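Local structure of ectoine hydroxylase (4MHU) at residues D11-R16 against S153-W158; E22-L27 against R194-C199; F149-D154 against N250-S255. The protein catalyses the iron- and 2-oxoglutarate-dependent hydroxylation of L-ectoine to 5-hydroxyectoine, a compatible solute that helps organisms survive extreme osmotic stress. All coordinates share one frame; numbering follows the deposited sequence.

Contacts 1 and 3 are largely buried and share Ser153 and Asp154, where strand 149-153 passes into helix 154-162; contact 2 lies nearer the surface and is only partly buried. Their chemistry differs accordingly. Contact 3 pairs two strands of the catalytic core and gathers the iron ligands, contact 1 fixes the N-terminal loop to the helix by a salt bridge and an aromatic pair, and contact 2 joins two short strands mainly through backbone bonds. Tyr196 and Cys199 of contact 2 meet Tyr13 and Arg16 of contact 1, while Thr195 reaches Asn250 of contact 3, so 194-199 lies against both of the others.

Contact 1. Residues D11-R16 against S153-W158; sequences DLYPSR and SDFETW. With FE (Fe (III) ion), chain C.
Arg16 and Ser15 converge on the carboxylate of Glu156, the polar centre of the contact. The guanidinium approaches side-on: NE of Arg16 donates to OE2 of Glu156 at 2.9 Å, and NH2 of Arg16 to OE1 of Glu156 at 2.8 Å. The two planar groups are nearly coplanar, 22° apart, giving a two-point salt bridge. OE2 takes the NE proton on its syn lone pair and keeps the anti lone pair for a third bond, from OG of Ser15 to OE2 of Glu156 at 2.8 Å. Three bonds thus fix the rotation of the carboxylate, which is brought round to the loop by a bend in the Glu156 chain (chi2 -84°). NH1 of Arg16 has a further salt bridge to Glu161, so the arginine spans two acidic residues of the same helix.

The apolar part is an offset edge-to-face pair. Phe155 turns its ring edge to the face of Tyr13, with centroids 5.3 Å apart and planes at 89°; the closest carbons are CE2 of Phe155 and CD2 of Tyr13, 3.6 Å apart. OH of Tyr13 is hydrogen-bonded to Asp28 and to the backbone N of Leu27. An Asx turn shapes the loop before it, OD2 of Asp11 accepting from the backbone N of Tyr13 at 3.0 Å.

The helix begins with Asp154, whose OD1 lies 2.6 Å from the iron, and runs on to Trp158, important for ectoine stabilization. Tyr196 packs against Ser15, Phe155 and Glu156, so the N-terminal loop, helix 154-162 and strand 195-197 pack together, with the helix start reaching the metal.

Contact 2. Residues E22-L27 against R194-C199; sequences EMRPRL and RTYLTC
Met23 lays its side chain alongside that of Leu197, with which it forms a non-hydrogen-bonded pair, both pointing the same way, CG of Met23 3.8 Å from CD1 of Leu197. CG2 of Thr195, two residues before Leu197, approaches at a slant, 3.5 Å from CB of Met23. Helix 222-232 touches Met23 and Leu197 through Ser224.

Strands 23-25 and 195-197 pair antiparallel. In the hydrogen-bonded pair, N of Arg24 gives to O of Tyr196 and N of Tyr196 to O of Arg24, each at 2.8 Å. On the face away from Met23, CG of Arg24 lies at the edge of the Tyr196 ring. At one end N of Thr198 bonds to O of Glu22 at 2.8 Å. There the threonine hydroxyl, placed between its own backbone N and carbonyl carbon (chi1 57°), also accepts from N of Glu22, 2.6 Å from OG1 of Thr198. At the far end the bond from N of Arg26 to O of Arg194 is weak, 3.4 Å.

Arg26 sends its charge to Asp248 and Arg194 to Asp50. The bonds between the strands are thus almost all main-chain ones, with one threonine hydroxyl and an apolar patch added, and no salt bridge joins the two.

Contact 3. Residues F149-D154 against N250-S255; sequences FYWHSD and NLMHGS. With FE (Fe (III) ion), chain C.
His152 and His253 pair across strands 149-153 and 252-255, and the tight part of the contact is built around them. Their hydrogen-bonded antiparallel pairing puts both side chains on one face of the sheet; CG of each lies between its backbone N and carbonyl carbon (chi1 67° in both), which turns both rings toward the iron. The rings meet obliquely, planes at 49°, with NE2 of His152 2.6 Å and NE2 of His253 2.7 Å from the metal. A carbonyl two residues earlier holds the ND1 side of each ring: ND1 of His152 donates to O of Tyr150 at 3.1 Å, and ND1 of His253 to O of Leu251 at 3.0 Å, leaving NE2 for the metal. The carboxylate of Asp154 stands nearly perpendicular to the His253 ring, at its edge.

On the other face Met252 bends at chi2 and chi3 to bring SD against the backbone N and C of His152, while CE3 and CZ3 of Trp151 lie against the backbone of His253 and N of Gly254. Just before the helix start, OG of the N-cap residue Ser153 donates to OD1 of Asn250 at 2.6 Å, while ND2 of that amide serves the carbonyls of His193 and Thr195. With an alanine in place of Asn250, the buried Ser153 hydroxyl would probably lose its acceptor, and the two carbonyls their shared donor.

The opposite end is looser. A beta bulge shifts the register between His152 and Phe149; beyond it N of Ser255 binds O of Phe149 at 2.9 Å, but the return bond is weak. The ring of the exposed Phe149 brings its edge, at CD2, to OG of Ser255.

Two histidines from neighbouring antiparallel strands of a cupin-type barrel and an aspartate from the helix start directly after strand 149-153 make up the facial triad typical of 2-oxoglutarate-dependent dioxygenases, here in the HxD...H order.

Contact 1. Residues D11-R16 against S153-W158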
loop_
_atom_site.group_PDB
_atom_site.type_symbol
_atom_site.label_atom_id
_atom_site.label_comp_id
_atom_site.label_asym_id
_atom_site.label_seq_id
_atom_site.Cartn_x
_atom_site.Cartn_y
_atom_site.Cartn_z
ATOM N N ASP A 11 13.145 4.634 -19.878
ATOM C CA ASP A 11 12.697 3.618 -18.943
ATOM C C ASP A 11 13.845 3.439 -17.958
ATOM O O ASP A 11 14.812 2.760 -18.247
ATOM C CB ASP A 11 12.353 2.295 -19.656
ATOM C CG ASP A 11 11.648 1.260 -18.730
ATOM O OD1 ASP A 11 10.912 0.389 -19.237
ATOM O OD2 ASP A 11 11.806 1.311 -17.497
ATOM N N LEU A 12 13.737 4.061 -16.790
ATOM C CA LEU A 12 14.769 3.933 -15.764
ATOM C C LEU A 12 14.733 2.586 -15.026
ATOM O O LEU A 12 15.686 2.239 -14.340
ATOM C CB LEU A 12 14.638 5.058 -14.747
ATOM C CG LEU A 12 15.279 6.425 -15.024
ATOM C CD1 LEU A 12 14.559 7.191 -16.129
ATOM C CD2 LEU A 12 15.262 7.226 -13.730
ATOM N N TYR A 13 13.628 1.847 -15.155
ATOM C CA TYR A 13 13.372 0.660 -14.336
ATOM C C TYR A 13 12.800 -0.490 -15.161
ATOM O O TYR A 13 11.657 -0.911 -14.948
ATOM C CB TYR A 13 12.412 1.021 -13.215
ATOM C CG TYR A 13 12.975 2.000 -12.220
ATOM C CD1 TYR A 13 14.046 1.654 -11.399
ATOM C CD2 TYR A 13 12.413 3.263 -12.069
ATOM C CE1 TYR A 13 14.558 2.554 -10.466
ATOM C CE2 TYR A 13 12.911 4.169 -11.135
ATOM C CZ TYR A 13 13.975 3.812 -10.338
ATOM O OH TYR A 13 14.461 4.707 -9.433
ATOM N N PRO A 14 13.605 -1.006 -16.106
ATOM C CA PRO A 14 13.089 -1.936 -17.081
ATOM C C PRO A 14 13.010 -3.314 -16.469
ATOM O O PRO A 14 13.923 -3.717 -15.774
ATOM C CB PRO A 14 14.127 -1.872 -18.202
ATOM C CG PRO A 14 15.401 -1.518 -17.533
ATOM C CD PRO A 14 15.066 -0.838 -16.236
ATOM N N SER A 15 11.903 -4.003 -16.728
ATOM C CA SER A 15 11.611 -5.329 -16.182
ATOM C C SER A 15 10.724 -6.079 -17.174
ATOM O O SER A 15 10.054 -5.457 -17.998
ATOM C CB SER A 15 10.888 -5.173 -14.837
ATOM O OG SER A 15 10.675 -6.404 -14.171
ATOM N N ARG A 16 10.715 -7.410 -17.106
ATOM C CA ARG A 16 9.940 -8.250 -18.056
ATOM C C ARG A 16 10.404 -8.052 -19.527
ATOM O O ARG A 16 9.611 -7.743 -20.411
ATOM C CB ARG A 16 8.429 -7.988 -17.882
ATOM C CG ARG A 16 7.955 -8.127 -16.436
ATOM C CD ARG A 16 6.441 -8.158 -16.288
ATOM N NE ARG A 16 5.987 -7.647 -14.988
ATOM C CZ ARG A 16 4.718 -7.409 -14.656
ATOM N NH1 ARG A 16 3.730 -7.633 -15.512
ATOM N NH2 ARG A 16 4.415 -6.948 -13.449
ATOM N N SER A 153 6.976 -6.705 -5.460
ATOM C CA SER A 153 7.108 -5.269 -5.335
ATOM C C SER A 153 6.028 -4.521 -6.085
ATOM O O SER A 153 6.009 -4.524 -7.317
ATOM C CB SER A 153 8.443 -4.801 -5.866
ATOM O OG SER A 153 8.485 -3.396 -5.756
ATOM N N ASP A 154 5.172 -3.818 -5.359
ATOM C CA ASP A 154 4.122 -3.044 -6.013
ATOM C C ASP A 154 4.672 -2.251 -7.179
ATOM O O ASP A 154 4.146 -2.333 -8.267
ATOM C CB ASP A 154 3.391 -2.136 -5.028
ATOM C CG ASP A 154 2.610 -2.922 -3.973
ATOM O OD1 ASP A 154 2.465 -4.151 -4.154
ATOM O OD2 ASP A 154 2.137 -2.322 -2.970
ATOM N N PHE A 155 5.765 -1.547 -6.984
ATOM C CA PHE A 155 6.253 -0.648 -8.038
ATOM C C PHE A 155 6.565 -1.347 -9.355
ATOM O O PHE A 155 6.345 -0.794 -10.439
ATOM C CB PHE A 155 7.517 0.081 -7.588
ATOM C CG PHE A 155 8.073 0.999 -8.629
ATOM C CD1 PHE A 155 7.389 2.149 -8.987
ATOM C CD2 PHE A 155 9.253 0.705 -9.275
ATOM C CE1 PHE A 155 7.884 2.999 -9.959
ATOM C CE2 PHE A 155 9.766 1.553 -10.239
ATOM C CZ PHE A 155 9.082 2.703 -10.585
ATOM N N GLU A 156 7.114 -2.550 -9.270
ATOM C CA GLU A 156 7.477 -3.287 -10.477
ATOM C C GLU A 156 6.245 -3.438 -11.355
ATOM O O GLU A 156 6.334 -3.274 -12.562
ATOM C CB GLU A 156 8.108 -4.653 -10.136
ATOM C CG GLU A 156 8.722 -5.383 -11.327
ATOM C CD GLU A 156 7.709 -6.187 -12.136
ATOM O OE1 GLU A 156 6.533 -6.246 -11.733
ATOM O OE2 GLU A 156 8.085 -6.755 -13.185
ATOM N N THR A 157 5.097 -3.718 -10.748
ATOM C CA THR A 157 3.830 -3.777 -11.507
ATOM C C THR A 157 3.335 -2.402 -11.901
ATOM O O THR A 157 2.864 -2.209 -13.006
ATOM C CB THR A 157 2.721 -4.505 -10.731
ATOM O OG1 THR A 157 3.065 -5.877 -10.618
ATOM C CG2 THR A 157 1.395 -4.438 -11.438
ATOM N N TRP A 158 3.420 -1.440 -10.994
ATOM C CA TRP A 158 2.869 -0.115 -11.270
ATOM C C TRP A 158 3.605 0.494 -12.442
ATOM O O TRP A 158 2.997 1.093 -13.316
ATOM C CB TRP A 158 2.896 0.775 -10.017
ATOM C CG TRP A 158 1.956 0.289 -8.930
ATOM C CD1 TRP A 158 0.900 -0.573 -9.086
ATOM C CD2 TRP A 158 1.974 0.639 -7.545
ATOM N NE1 TRP A 158 0.267 -0.783 -7.882
ATOM C CE2 TRP A 158 0.903 -0.048 -6.920
ATOM C CE3 TRP A 158 2.798 1.451 -6.758
ATOM C CZ2 TRP A 158 0.628 0.065 -5.552
ATOM C CZ3 TRP A 158 2.516 1.569 -5.380
ATOM C CH2 TRP A 158 1.454 0.868 -4.803
HETATM FE FE FE C . 0.868 -5.125 -2.358
#

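Contact 2. Residues E22-L27 against R194-C199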
loop_
_atom_site.group_PDB
_atom_site.type_symbol
_atom_site.label_atom_id
_atom_site.label_comp_id
_atom_site.label_asym_id
_atom_site.label_seq_id
_atom_site.Cartn_x
_atom_site.Cartn_y
_atom_site.Cartn_z
ATOM N N GLU A 22 17.576 -9.491 -12.679
ATOM C CA GLU A 22 18.616 -8.562 -12.270
ATOM C C GLU A 22 18.221 -7.796 -11.026
ATOM O O GLU A 22 17.072 -7.406 -10.852
ATOM C CB GLU A 22 18.876 -7.544 -13.388
ATOM C CG GLU A 22 20.093 -7.818 -14.262
ATOM C CD GLU A 22 20.496 -6.596 -15.085
ATOM O OE1 GLU A 22 19.584 -5.900 -15.628
ATOM O OE2 GLU A 22 21.730 -6.335 -15.176
ATOM N N MET A 23 19.196 -7.549 -10.175
ATOM C CA MET A 23 19.036 -6.623 -9.075
ATOM C C MET A 23 19.688 -5.313 -9.483
ATOM O O MET A 23 20.896 -5.188 -9.391
ATOM C CB MET A 23 19.704 -7.183 -7.825
ATOM C CG MET A 23 18.983 -8.399 -7.267
ATOM S SD MET A 23 19.462 -8.814 -5.581
ATOM C CE MET A 23 18.320 -10.147 -5.267
ATOM N N ARG A 24 18.889 -4.351 -9.946
ATOM C CA ARG A 24 19.385 -3.025 -10.331
ATOM C C ARG A 24 19.323 -2.066 -9.129
ATOM O O ARG A 24 18.485 -2.208 -8.236
ATOM C CB ARG A 24 18.536 -2.428 -11.451
ATOM C CG ARG A 24 18.057 -3.407 -12.501
ATOM C CD ARG A 24 18.680 -3.140 -13.847
ATOM N NE ARG A 24 18.234 -1.855 -14.382
ATOM C CZ ARG A 24 18.418 -1.455 -15.638
ATOM N NH1 ARG A 24 19.028 -2.233 -16.529
ATOM N NH2 ARG A 24 17.978 -0.268 -16.010
ATOM N N PRO A 25 20.182 -1.057 -9.121
ATOM C CA PRO A 25 20.142 -0.107 -8.016
ATOM C C PRO A 25 18.907 0.820 -8.070
ATOM O O PRO A 25 18.315 0.981 -9.121
ATOM C CB PRO A 25 21.434 0.688 -8.221
ATOM C CG PRO A 25 21.644 0.679 -9.710
ATOM C CD PRO A 25 21.020 -0.586 -10.237
ATOM N N ARG A 26 18.509 1.388 -6.934
ATOM C CA ARG A 26 17.471 2.431 -6.900
ATOM C C ARG A 26 18.008 3.795 -7.362
ATOM O O ARG A 26 19.052 4.241 -6.877
ATOM C CB ARG A 26 16.932 2.588 -5.482
ATOM C CG ARG A 26 15.763 3.562 -5.363
ATOM C CD ARG A 26 15.209 3.597 -3.940
ATOM N NE ARG A 26 14.034 4.458 -3.808
ATOM C CZ ARG A 26 12.840 4.076 -3.354
ATOM N NH1 ARG A 26 12.619 2.839 -2.981
ATOM N NH2 ARG A 26 11.851 4.948 -3.275
ATOM N N LEU A 27 17.279 4.458 -8.265
ATOM C CA LEU A 27 17.709 5.759 -8.826
ATOM C C LEU A 27 16.866 6.950 -8.381
ATOM O O LEU A 27 17.043 8.043 -8.896
ATOM C CB LEU A 27 17.698 5.724 -10.352
ATOM C CG LEU A 27 18.287 4.497 -11.041
ATOM C CD1 LEU A 27 17.868 4.518 -12.506
ATOM C CD2 LEU A 27 19.788 4.392 -10.919
ATOM N N ARG A 194 15.644 -0.450 -1.708
ATOM C CA ARG A 194 16.823 0.079 -2.444
ATOM C C ARG A 194 17.362 -0.793 -3.549
ATOM O O ARG A 194 18.380 -0.457 -4.135
ATOM C CB ARG A 194 17.987 0.313 -1.512
ATOM C CG ARG A 194 17.653 1.286 -0.417
ATOM C CD ARG A 194 18.865 1.618 0.427
ATOM N NE ARG A 194 18.601 2.839 1.169
ATOM C CZ ARG A 194 18.566 4.050 0.623
ATOM N NH1 ARG A 194 18.781 4.190 -0.683
ATOM N NH2 ARG A 194 18.299 5.121 1.375
ATOM N N THR A 195 16.730 -1.929 -3.803
ATOM C CA THR A 195 17.107 -2.796 -4.937
ATOM C C THR A 195 15.890 -2.946 -5.775
ATOM O O THR A 195 14.831 -3.217 -5.253
ATOM C CB THR A 195 17.461 -4.221 -4.508
ATOM O OG1 THR A 195 18.566 -4.172 -3.621
ATOM C CG2 THR A 195 17.810 -5.075 -5.698
ATOM N N TYR A 196 16.030 -2.758 -7.066
ATOM C CA TYR A 196 14.931 -3.063 -7.976
ATOM C C TYR A 196 15.227 -4.446 -8.488
ATOM O O TYR A 196 16.259 -4.663 -9.126
ATOM C CB TYR A 196 14.904 -2.064 -9.121
ATOM C CG TYR A 196 13.802 -2.229 -10.091
ATOM C CD1 TYR A 196 12.479 -2.059 -9.700
ATOM C CD2 TYR A 196 14.069 -2.497 -11.436
ATOM C CE1 TYR A 196 11.450 -2.166 -10.617
ATOM C CE2 TYR A 196 13.045 -2.620 -12.363
ATOM C CZ TYR A 196 11.739 -2.449 -11.961
ATOM O OH TYR A 196 10.704 -2.549 -12.891
ATOM N N LEU A 197 14.342 -5.373 -8.180
ATOM C CA LEU A 197 14.455 -6.741 -8.642
ATOM C C LEU A 197 13.617 -6.876 -9.882
ATOM O O LEU A 197 12.403 -6.735 -9.823
ATOM C CB LEU A 197 13.925 -7.688 -7.586
ATOM C CG LEU A 197 13.994 -9.184 -7.856
ATOM C CD1 LEU A 197 15.434 -9.656 -8.035
ATOM C CD2 LEU A 197 13.319 -9.961 -6.731
ATOM N N THR A 198 14.252 -7.137 -11.014
ATOM C CA THR A 198 13.505 -7.341 -12.258
ATOM C C THR A 198 12.876 -8.732 -12.283
ATOM O O THR A 198 13.458 -9.694 -11.769
ATOM C CB THR A 198 14.404 -7.131 -13.489
ATOM O OG1 THR A 198 15.549 -8.018 -13.430
ATOM C CG2 THR A 198 14.868 -5.649 -13.538
ATOM N N CYS A 199 11.680 -8.825 -12.854
ATOM C CA CYS A 199 11.058 -10.104 -13.118
ATOM C C CYS A 199 11.262 -10.560 -14.586
ATOM O O CYS A 199 11.354 -9.715 -15.509
ATOM C CB CYS A 199 9.569 -10.016 -12.809
ATOM S SG CYS A 199 9.191 -9.618 -11.087
#

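Contact 3. Residues F149-D154 against N250-S255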
loop_
_atom_site.group_PDB
_atom_site.type_symbol
_atom_site.label_atom_id
_atom_site.label_comp_id
_atom_site.label_asym_id
_atom_site.label_seq_id
_atom_site.Cartn_x
_atom_site.Cartn_y
_atom_site.Cartn_z
ATOM N N PHE A 149 -0.629 -14.073 0.076
ATOM C CA PHE A 149 -0.227 -13.219 -1.031
ATOM C C PHE A 149 1.310 -13.367 -1.136
ATOM O O PHE A 149 2.036 -13.165 -0.178
ATOM C CB PHE A 149 -0.723 -11.781 -0.794
ATOM C CG PHE A 149 -2.215 -11.698 -0.565
ATOM C CD1 PHE A 149 -3.106 -11.821 -1.635
ATOM C CD2 PHE A 149 -2.741 -11.568 0.726
ATOM C CE1 PHE A 149 -4.487 -11.791 -1.418
ATOM C CE2 PHE A 149 -4.123 -11.536 0.948
ATOM C CZ PHE A 149 -4.994 -11.649 -0.125
ATOM N N TYR A 150 1.799 -13.793 -2.291
ATOM C CA TYR A 150 3.218 -14.096 -2.464
ATOM C C TYR A 150 4.007 -12.821 -2.612
ATOM O O TYR A 150 3.469 -11.807 -3.041
ATOM C CB TYR A 150 3.432 -14.955 -3.728
ATOM C CG TYR A 150 4.805 -15.593 -3.835
ATOM C CD1 TYR A 150 5.140 -16.683 -3.064
ATOM C CD2 TYR A 150 5.769 -15.099 -4.730
ATOM C CE1 TYR A 150 6.376 -17.279 -3.165
ATOM C CE2 TYR A 150 7.009 -15.710 -4.855
ATOM C CZ TYR A 150 7.295 -16.799 -4.076
ATOM O OH TYR A 150 8.526 -17.401 -4.167
ATOM N N TRP A 151 5.298 -12.920 -2.327
ATOM C CA TRP A 151 6.237 -11.795 -2.381
ATOM C C TRP A 151 6.185 -11.052 -3.710
ATOM O O TRP A 151 6.218 -11.687 -4.755
ATOM C CB TRP A 151 7.669 -12.288 -2.204
ATOM C CG TRP A 151 7.907 -13.007 -1.013
ATOM C CD1 TRP A 151 7.982 -14.364 -0.871
ATOM C CD2 TRP A 151 8.137 -12.447 0.280
ATOM N NE1 TRP A 151 8.233 -14.685 0.452
ATOM C CE2 TRP A 151 8.331 -13.522 1.176
ATOM C CE3 TRP A 151 8.181 -11.147 0.771
ATOM C CZ2 TRP A 151 8.569 -13.321 2.536
ATOM C CZ3 TRP A 151 8.421 -10.949 2.122
ATOM C CH2 TRP A 151 8.618 -12.022 2.986
ATOM N N HIS A 152 6.129 -9.718 -3.643
ATOM C CA HIS A 152 6.120 -8.861 -4.825
ATOM C C HIS A 152 6.481 -7.435 -4.469
ATOM O O HIS A 152 6.303 -6.998 -3.332
ATOM C CB HIS A 152 4.739 -8.844 -5.485
ATOM C CG HIS A 152 3.670 -8.180 -4.658
ATOM N ND1 HIS A 152 3.111 -8.768 -3.537
ATOM C CD2 HIS A 152 3.035 -6.992 -4.810
ATOM C CE1 HIS A 152 2.181 -7.965 -3.036
ATOM N NE2 HIS A 152 2.115 -6.881 -3.788
ATOM N N SER A 153 6.976 -6.705 -5.460
ATOM C CA SER A 153 7.108 -5.269 -5.335
ATOM C C SER A 153 6.028 -4.521 -6.085
ATOM O O SER A 153 6.009 -4.524 -7.317
ATOM C CB SER A 153 8.443 -4.801 -5.866
ATOM O OG SER A 153 8.485 -3.396 -5.756
ATOM N N ASP A 154 5.172 -3.818 -5.359
ATOM C CA ASP A 154 4.122 -3.044 -6.013
ATOM C C ASP A 154 4.672 -2.251 -7.179
ATOM O O ASP A 154 4.146 -2.333 -8.267
ATOM C CB ASP A 154 3.391 -2.136 -5.028
ATOM C CG ASP A 154 2.610 -2.922 -3.973
ATOM O OD1 ASP A 154 2.465 -4.151 -4.154
ATOM O OD2 ASP A 154 2.137 -2.322 -2.970
ATOM N N ASN A 250 8.266 0.227 -3.558
ATOM C CA ASN A 250 9.150 -0.852 -4.047
ATOM C C ASN A 250 9.650 -1.791 -2.925
ATOM O O ASN A 250 10.548 -2.587 -3.134
ATOM C CB ASN A 250 10.324 -0.227 -4.790
ATOM C CG ASN A 250 11.187 -1.234 -5.512
ATOM O OD1 ASN A 250 10.698 -2.061 -6.258
ATOM N ND2 ASN A 250 12.487 -1.151 -5.302
ATOM N N LEU A 251 9.074 -1.683 -1.728
ATOM C CA LEU A 251 9.385 -2.623 -0.659
ATOM C C LEU A 251 8.868 -4.011 -1.063
ATOM O O LEU A 251 7.751 -4.159 -1.561
ATOM C CB LEU A 251 8.782 -2.147 0.674
ATOM C CG LEU A 251 9.250 -2.788 2.017
ATOM C CD1 LEU A 251 10.741 -2.694 2.270
ATOM C CD2 LEU A 251 8.493 -2.200 3.215
ATOM N N MET A 252 9.706 -5.022 -0.886
ATOM C CA MET A 252 9.330 -6.383 -1.205
ATOM C C MET A 252 8.557 -6.895 -0.023
ATOM O O MET A 252 9.081 -6.899 1.097
ATOM C CB MET A 252 10.577 -7.261 -1.417
ATOM C CG MET A 252 10.251 -8.682 -1.862
ATOM S SD MET A 252 9.406 -8.708 -3.466
ATOM C CE MET A 252 10.606 -7.898 -4.501
ATOM N N HIS A 253 7.322 -7.335 -0.265
ATOM C CA HIS A 253 6.456 -7.790 0.805
ATOM C C HIS A 253 5.448 -8.819 0.402
ATOM O O HIS A 253 5.229 -9.092 -0.778
ATOM C CB HIS A 253 5.725 -6.614 1.395
ATOM C CG HIS A 253 4.761 -6.009 0.457
ATOM N ND1 HIS A 253 5.165 -5.260 -0.623
ATOM C CD2 HIS A 253 3.416 -6.042 0.416
ATOM C CE1 HIS A 253 4.106 -4.869 -1.300
ATOM N NE2 HIS A 253 3.033 -5.337 -0.694
ATOM N N GLY A 254 4.811 -9.393 1.421
ATOM C CA GLY A 254 3.787 -10.433 1.218
ATOM C C GLY A 254 3.290 -11.012 2.524
ATOM O O GLY A 254 3.532 -10.475 3.550
ATOM N N SER A 255 2.576 -12.116 2.490
ATOM C CA SER A 255 1.972 -12.602 3.704
ATOM C C SER A 255 1.586 -14.068 3.589
ATOM O O SER A 255 1.228 -14.549 2.505
ATOM C CB SER A 255 0.759 -11.717 4.102
ATOM O OG SER A 255 -0.422 -12.044 3.383
HETATM FE FE FE C . 0.868 -5.125 -2.358
#